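Long-range contacts in putative Ribokinase II (Escherichia coli O6, PDB 3IQ0), which probably transfers a phosphate group from ATP to ribose or a related substrate, as a magnesium-binding kinase of the pfkB family: residues B[190-195]-B[221-226]; B[133-138]-B[163-168]; B[264-269]-B[278-283]. One frame throughout, in Å; residues are numbered along the deposited sequence.

Interaction 1. Residues B[190-195]-B[221-226]; sequences LTDIYM and GVKEVI
D192 and K223 both swing CG to the side of their own backbone N, chi1 -59° and -60°, and the two chains run side by side in the same direction; the lysine chain then stays straight until its last torsion (chi4 57°) folds NZ onto the carboxylate. The resulting salt bridge, D192 OD1 to K223 NZ at 3.1 Å, meets the oxygen on its anti side and well out of the carboxylate plane. The other oxygen, OD2, is taken by the backbone N of I164, so the carboxylate links strand 163-167 on one side to the turn leading into strand 224-228 on the other. D192 O is likewise shared: it accepts from K223 N at 2.9 Å and from E224 N at 3.1 Å, the latter the straighter bond. Here 221-226 spends one residue more than 190-195, and parallel pairing begins only at I193 with E224. This is the entry to the second strand of a right-handed beta-alpha-beta crossover, in which strand 193-194 leads through helix 210-220 to strand 224-228. Y194 N to E224 O and I226 N to Y194 O, both 2.8 Å, continue the pairing. On the face bearing I193 and E224, I193 CG2 meets I226 CD1 at 3.9 Å, while E224 OE2 is hydrogen-bonded to Y236 and salt-bridged to R270. On the opposite face Y194 CB rests against V222 CG1 at 3.8 Å, and the ring meets F217 edge-to-face.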
# COMPACT_ATOMS: atom_id res chain seq x y z
N LEU B 190 4.22 23.27 24.11
CA LEU B 190 5.18 22.50 24.89
C LEU B 190 6.52 22.42 24.18
O LEU B 190 7.43 21.71 24.61
CB LEU B 190 4.66 21.08 25.12
CG LEU B 190 3.32 20.95 25.84
CD1 LEU B 190 2.88 19.50 25.80
CD2 LEU B 190 3.46 21.44 27.28
N THR B 191 6.64 23.16 23.08
CA THR B 191 7.86 23.17 22.27
C THR B 191 8.90 24.17 22.75
O THR B 191 8.59 25.30 23.12
CB THR B 191 7.52 23.49 20.80
OG1 THR B 191 6.75 22.41 20.26
CG2 THR B 191 8.80 23.68 19.98
N ASP B 192 10.16 23.75 22.71
CA ASP B 192 11.27 24.61 23.11
C ASP B 192 11.98 25.11 21.87
O ASP B 192 12.46 26.25 21.82
CB ASP B 192 12.25 23.83 23.99
CG ASP B 192 11.59 23.28 25.25
OD1 ASP B 192 11.16 24.08 26.09
OD2 ASP B 192 11.51 22.04 25.38
N ILE B 193 12.04 24.25 20.85
CA ILE B 193 12.70 24.54 19.59
C ILE B 193 11.71 24.33 18.45
O ILE B 193 11.31 23.20 18.17
CB ILE B 193 13.93 23.61 19.39
CG1 ILE B 193 14.90 23.79 20.56
CG2 ILE B 193 14.63 23.90 18.06
CD1 ILE B 193 16.09 22.84 20.53
N TYR B 194 11.33 25.42 17.80
CA TYR B 194 10.37 25.38 16.69
C TYR B 194 11.13 25.53 15.37
O TYR B 194 11.88 26.48 15.19
CB TYR B 194 9.36 26.52 16.85
CG TYR B 194 8.12 26.37 16.01
CD1 TYR B 194 7.48 25.14 15.88
CD2 TYR B 194 7.56 27.47 15.36
CE1 TYR B 194 6.32 25.00 15.13
CE2 TYR B 194 6.40 27.34 14.60
CZ TYR B 194 5.79 26.10 14.49
OH TYR B 194 4.66 25.95 13.72
N MSE B 195 10.91 24.60 14.44
CA MSE B 195 11.62 24.65 13.16
C MSE B 195 10.71 24.62 11.92
O MSE B 195 10.75 23.69 11.11
CB MSE B 195 12.63 23.49 13.10
CG MSE B 195 13.59 23.47 14.28
SE MSE B 195 14.85 21.99 14.22
CE MSE B 195 13.79 20.68 15.08
N GLY B 221 6.73 31.01 24.78
CA GLY B 221 7.59 30.09 25.51
C GLY B 221 8.67 29.42 24.68
O GLY B 221 9.63 28.89 25.23
N VAL B 222 8.50 29.41 23.36
CA VAL B 222 9.48 28.80 22.49
C VAL B 222 10.78 29.57 22.66
O VAL B 222 10.81 30.80 22.56
CB VAL B 222 9.03 28.84 21.01
CG1 VAL B 222 10.09 28.24 20.11
CG2 VAL B 222 7.72 28.09 20.86
N LYS B 223 11.86 28.85 22.92
CA LYS B 223 13.15 29.48 23.12
C LYS B 223 13.89 29.77 21.82
O LYS B 223 14.58 30.79 21.71
CB LYS B 223 14.02 28.61 24.03
CG LYS B 223 13.40 28.39 25.41
CD LYS B 223 14.22 27.43 26.26
CE LYS B 223 13.55 27.19 27.61
NZ LYS B 223 12.15 26.68 27.47
N GLU B 224 13.75 28.88 20.85
CA GLU B 224 14.42 29.04 19.56
C GLU B 224 13.51 28.72 18.40
O GLU B 224 12.77 27.73 18.43
CB GLU B 224 15.66 28.15 19.50
CG GLU B 224 16.75 28.53 20.48
CD GLU B 224 17.83 27.47 20.59
OE1 GLU B 224 17.53 26.38 21.10
OE2 GLU B 224 18.97 27.73 20.18
N VAL B 225 13.57 29.56 17.38
CA VAL B 225 12.78 29.37 16.17
C VAL B 225 13.77 29.36 15.02
O VAL B 225 14.42 30.37 14.75
CB VAL B 225 11.77 30.51 15.97
CG1 VAL B 225 11.00 30.31 14.67
CG2 VAL B 225 10.82 30.57 17.16
N ILE B 226 13.90 28.21 14.36
CA ILE B 226 14.80 28.09 13.23
C ILE B 226 13.97 28.01 11.96
O ILE B 226 13.26 27.02 11.73
CB ILE B 226 15.71 26.84 13.33
CG1 ILE B 226 16.68 26.96 14.50
CG2 ILE B 226 16.51 26.68 12.05
CD1 ILE B 226 16.07 26.71 15.85

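Interaction 2. Residues B[133-138]-B[163-168]; sequences HFHIMG and VISFDP
H135 and S165, paired on adjacent parallel strands, are joined by a short hydrogen bond: S165 OG lies at the edge of the imidazole, near its plane, 2.6 Å from H135 ND1. With H135 CG anti to the backbone N (chi1 -179°), the ring reaches along the strand until NE2 comes within 3.8 Å of D167 CB. A water also bonds to S165 OG at 2.6 Å, and F43 stacks on the imidazole, which, with the bond at ND1, probably limits its rotation. At the start of the pair V163 CB sits over the face of the H133 ring, a CH-pi contact 4.1 Å from the centroid. On the other face of the sheet F134 CB meets I164 CD1 at 3.8 Å and I136 CG2 meets F166 CD1 at 4.0 Å, beneath helix 144-159. Five backbone bonds fix this register, the last from G138 N to D167 O at 2.7 Å, where the glycine CA fits beside the edge of the F166 ring. D167, salt-bridged to K228, has its side chain about 4 Å from the bound ATP. Strand 131-137, helix 144-159 and strand 163-167 form a beta-alpha-beta unit whose C-terminal strand ends face the nucleotide, as in the ribokinase fold.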
# COMPACT_ATOMS: atom_id res chain seq x y z
N HIS B 133 16.15 14.81 24.65
CA HIS B 133 15.66 15.59 23.53
C HIS B 133 14.70 14.74 22.71
O HIS B 133 15.06 13.66 22.24
CB HIS B 133 16.82 16.06 22.64
CG HIS B 133 17.62 17.17 23.24
ND1 HIS B 133 18.33 17.04 24.41
CD2 HIS B 133 17.83 18.44 22.82
CE1 HIS B 133 18.95 18.17 24.69
NE2 HIS B 133 18.66 19.04 23.74
N PHE B 134 13.48 15.23 22.55
CA PHE B 134 12.47 14.52 21.79
C PHE B 134 12.03 15.41 20.65
O PHE B 134 11.65 16.57 20.86
CB PHE B 134 11.27 14.19 22.68
CG PHE B 134 10.32 13.20 22.07
CD1 PHE B 134 10.66 11.86 21.96
CD2 PHE B 134 9.08 13.62 21.61
CE1 PHE B 134 9.78 10.95 21.41
CE2 PHE B 134 8.18 12.71 21.05
CZ PHE B 134 8.54 11.37 20.95
N HIS B 135 12.07 14.87 19.44
CA HIS B 135 11.70 15.62 18.26
C HIS B 135 10.39 15.14 17.64
O HIS B 135 10.19 13.94 17.45
CB HIS B 135 12.80 15.54 17.22
CG HIS B 135 12.50 16.31 15.97
ND1 HIS B 135 12.61 17.68 15.90
CD2 HIS B 135 12.02 15.91 14.77
CE1 HIS B 135 12.21 18.09 14.71
NE2 HIS B 135 11.85 17.03 14.00
N ILE B 136 9.52 16.09 17.33
CA ILE B 136 8.22 15.77 16.75
C ILE B 136 8.06 16.32 15.34
O ILE B 136 8.39 17.47 15.07
CB ILE B 136 7.08 16.33 17.63
CG1 ILE B 136 7.07 15.62 18.98
CG2 ILE B 136 5.74 16.14 16.94
CD1 ILE B 136 6.19 16.30 20.01
N MSE B 137 7.58 15.47 14.44
CA MSE B 137 7.32 15.84 13.05
C MSE B 137 5.80 16.04 12.94
O MSE B 137 5.03 15.13 13.23
CB MSE B 137 7.73 14.71 12.09
CG MSE B 137 9.22 14.54 11.91
SE MSE B 137 9.94 16.08 11.00
CE MSE B 137 11.79 15.52 10.92
N GLY B 138 5.38 17.24 12.54
CA GLY B 138 3.96 17.50 12.41
C GLY B 138 3.28 16.55 11.43
O GLY B 138 2.08 16.29 11.53
N VAL B 163 14.06 18.28 26.49
CA VAL B 163 13.73 19.36 25.57
C VAL B 163 12.93 18.84 24.38
O VAL B 163 13.21 17.77 23.84
CB VAL B 163 15.02 20.05 25.04
CG1 VAL B 163 14.66 21.11 24.01
CG2 VAL B 163 15.79 20.67 26.20
N ILE B 164 11.93 19.61 23.97
CA ILE B 164 11.07 19.24 22.85
C ILE B 164 11.35 20.12 21.62
O ILE B 164 11.40 21.35 21.72
CB ILE B 164 9.57 19.39 23.25
CG1 ILE B 164 9.27 18.57 24.51
CG2 ILE B 164 8.66 18.97 22.10
CD1 ILE B 164 9.39 17.06 24.33
N SER B 165 11.55 19.49 20.47
CA SER B 165 11.77 20.22 19.22
C SER B 165 10.58 19.85 18.35
O SER B 165 10.08 18.73 18.43
CB SER B 165 13.09 19.81 18.54
OG SER B 165 13.17 18.41 18.37
N PHE B 166 10.13 20.78 17.53
CA PHE B 166 8.95 20.53 16.71
C PHE B 166 9.09 21.11 15.31
O PHE B 166 9.41 22.29 15.14
CB PHE B 166 7.74 21.14 17.43
CG PHE B 166 6.44 21.08 16.66
CD1 PHE B 166 6.10 19.95 15.91
CD2 PHE B 166 5.53 22.12 16.74
CE1 PHE B 166 4.86 19.86 15.27
CE2 PHE B 166 4.28 22.04 16.10
CZ PHE B 166 3.95 20.91 15.37
N ASP B 167 8.85 20.25 14.31
CA ASP B 167 8.92 20.63 12.91
C ASP B 167 7.52 20.47 12.31
O ASP B 167 7.06 19.36 12.06
CB ASP B 167 9.90 19.73 12.16
CG ASP B 167 9.95 20.03 10.68
OD1 ASP B 167 8.98 20.61 10.15
OD2 ASP B 167 10.94 19.65 10.04
N PRO B 168 6.84 21.60 12.03
CA PRO B 168 5.49 21.63 11.47
C PRO B 168 5.38 21.30 9.98
O PRO B 168 4.79 22.08 9.23
CB PRO B 168 5.04 23.05 11.77
CG PRO B 168 6.30 23.82 11.49
CD PRO B 168 7.36 22.97 12.20
O HOH W 1 14.48 18.05 20.62

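Interaction 3. Residues B[264-269]-B[278-283]; sequences GAWIAC and RALQYA
W266 pushes the six-membered end of its indole into the surface of the opposite helix, where CZ3 touches A279 CB at 3.6 Å. A chi1 of 170°, which turns CG away from the backbone N, carries the ring across to the partner helix, and the hollow that receives it is shallow, formed by the A279 methyl and the backbone at L280. L280 N lies at the edge of the indole, close to its plane, 3.5 Å from CZ3, and L280 CB extends the wall beside the same corner. A279 is itself the bump for a second hollow, since its methyl stands between the indole and C269 CB. One turn further along, A283 CB fits over the backbone of W266, 4.0 Å from W266 N. In exchange A265 sends its methyl to A283 CA, at 3.7 Å. At the other end C269 SG tucks against Y282 CB at 3.8 Å and approaches the tyrosine ring obliquely, an S-aromatic contact; the ring then leads away to F274 and helix 303-312. Because alanines occupy the middle, the axes close to 8.2 Å, roughly antiparallel at 148°, with no hydrogen bond between the segments. The result is a tight, alanine-lined helical hairpin made by helices 258-271 and 276-290, whose first member begins within the GAGD signature characteristic of pfkB kinases; the side chain of A283 lies about 7 Å from the bound ATP.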
# COMPACT_ATOMS: atom_id res chain seq x y z
N GLY B 264 17.79 17.19 11.58
CA GLY B 264 18.66 16.28 12.30
C GLY B 264 20.00 16.94 12.56
O GLY B 264 20.55 16.86 13.67
N ALA B 265 20.52 17.60 11.53
CA ALA B 265 21.81 18.29 11.65
C ALA B 265 21.78 19.34 12.76
O ALA B 265 22.71 19.42 13.57
CB ALA B 265 22.15 18.95 10.32
N TRP B 266 20.73 20.15 12.81
CA TRP B 266 20.63 21.18 13.84
C TRP B 266 20.65 20.57 15.24
O TRP B 266 21.49 20.92 16.08
CB TRP B 266 19.34 22.01 13.66
CG TRP B 266 19.08 22.92 14.85
CD1 TRP B 266 18.37 22.62 15.98
CD2 TRP B 266 19.64 24.23 15.06
NE1 TRP B 266 18.45 23.67 16.88
CE2 TRP B 266 19.22 24.66 16.34
CE3 TRP B 266 20.45 25.07 14.29
CZ2 TRP B 266 19.59 25.91 16.86
CZ3 TRP B 266 20.81 26.32 14.81
CH2 TRP B 266 20.38 26.72 16.09
N ILE B 267 19.72 19.65 15.47
CA ILE B 267 19.61 19.00 16.77
C ILE B 267 20.87 18.26 17.17
O ILE B 267 21.31 18.34 18.32
CB ILE B 267 18.42 18.02 16.79
CG1 ILE B 267 17.11 18.78 16.50
CG2 ILE B 267 18.33 17.34 18.13
CD1 ILE B 267 16.74 19.79 17.58
N ALA B 268 21.48 17.54 16.23
CA ALA B 268 22.70 16.80 16.55
C ALA B 268 23.87 17.73 16.81
O ALA B 268 24.64 17.55 17.76
CB ALA B 268 23.03 15.83 15.42
N CYS B 269 24.02 18.76 15.98
CA CYS B 269 25.12 19.70 16.15
C CYS B 269 25.02 20.43 17.46
O CYS B 269 26.03 20.71 18.11
CB CYS B 269 25.15 20.70 15.00
SG CYS B 269 25.76 19.98 13.49
N ARG B 278 27.21 28.25 14.49
CA ARG B 278 27.84 27.09 13.86
C ARG B 278 26.77 26.09 13.42
O ARG B 278 26.77 25.61 12.29
CB ARG B 278 28.81 26.42 14.83
CG ARG B 278 30.24 26.87 14.70
CD ARG B 278 31.00 25.99 13.73
NE ARG B 278 32.25 25.52 14.31
CZ ARG B 278 32.34 24.84 15.45
NH1 ARG B 278 31.24 24.56 16.14
NH2 ARG B 278 33.52 24.45 15.92
N ALA B 279 25.86 25.79 14.34
CA ALA B 279 24.79 24.84 14.08
C ALA B 279 23.92 25.23 12.88
O ALA B 279 23.50 24.38 12.11
CB ALA B 279 23.94 24.68 15.32
N LEU B 280 23.66 26.53 12.73
CA LEU B 280 22.84 26.98 11.61
C LEU B 280 23.56 26.81 10.28
O LEU B 280 22.94 26.42 9.28
CB LEU B 280 22.44 28.45 11.80
CG LEU B 280 21.39 28.94 10.80
CD1 LEU B 280 20.06 28.24 11.07
CD2 LEU B 280 21.22 30.45 10.91
N GLN B 281 24.86 27.09 10.24
CA GLN B 281 25.59 26.94 8.99
C GLN B 281 25.71 25.46 8.64
O GLN B 281 25.65 25.10 7.47
CB GLN B 281 26.98 27.58 9.08
CG GLN B 281 28.06 26.72 9.72
CD GLN B 281 29.43 27.39 9.71
OE1 GLN B 281 29.95 27.79 8.66
NE2 GLN B 281 30.03 27.52 10.89
N TYR B 282 25.89 24.61 9.65
CA TYR B 282 26.01 23.16 9.42
C TYR B 282 24.68 22.57 8.96
O TYR B 282 24.65 21.76 8.04
CB TYR B 282 26.49 22.46 10.69
CG TYR B 282 28.00 22.34 10.76
CD1 TYR B 282 28.81 23.47 10.77
CD2 TYR B 282 28.62 21.09 10.75
CE1 TYR B 282 30.19 23.37 10.76
CE2 TYR B 282 30.01 20.98 10.74
CZ TYR B 282 30.79 22.13 10.74
OH TYR B 282 32.16 22.03 10.70
N ALA B 283 23.59 22.97 9.61
CA ALA B 283 22.27 22.48 9.23
C ALA B 283 22.01 22.93 7.79
O ALA B 283 21.60 22.13 6.95
CB ALA B 283 21.20 23.06 10.15

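How the interactions relate
Along the chain the order is interaction 2, interaction 1, interaction 3, each closing before the next opens. The first two belong to one sheet, their centres 9 Å apart: strands 131-137, 163-167, 193-194 and 224-228 lie next to one another, all parallel, and I193 O probably bonds to F166 N at the seam. Interaction 3 is centred about 15 Å from both and lies on the sheet face opposite helices 144-159 and 210-220. Its first helix packs W266 on I226 and I267 on S165, so the sheet is sandwiched between helices. The side chains of D167, M195 and A283, one from each contact, all come within about 7 Å of ATP, consistent with a shared frame for the nucleotide site.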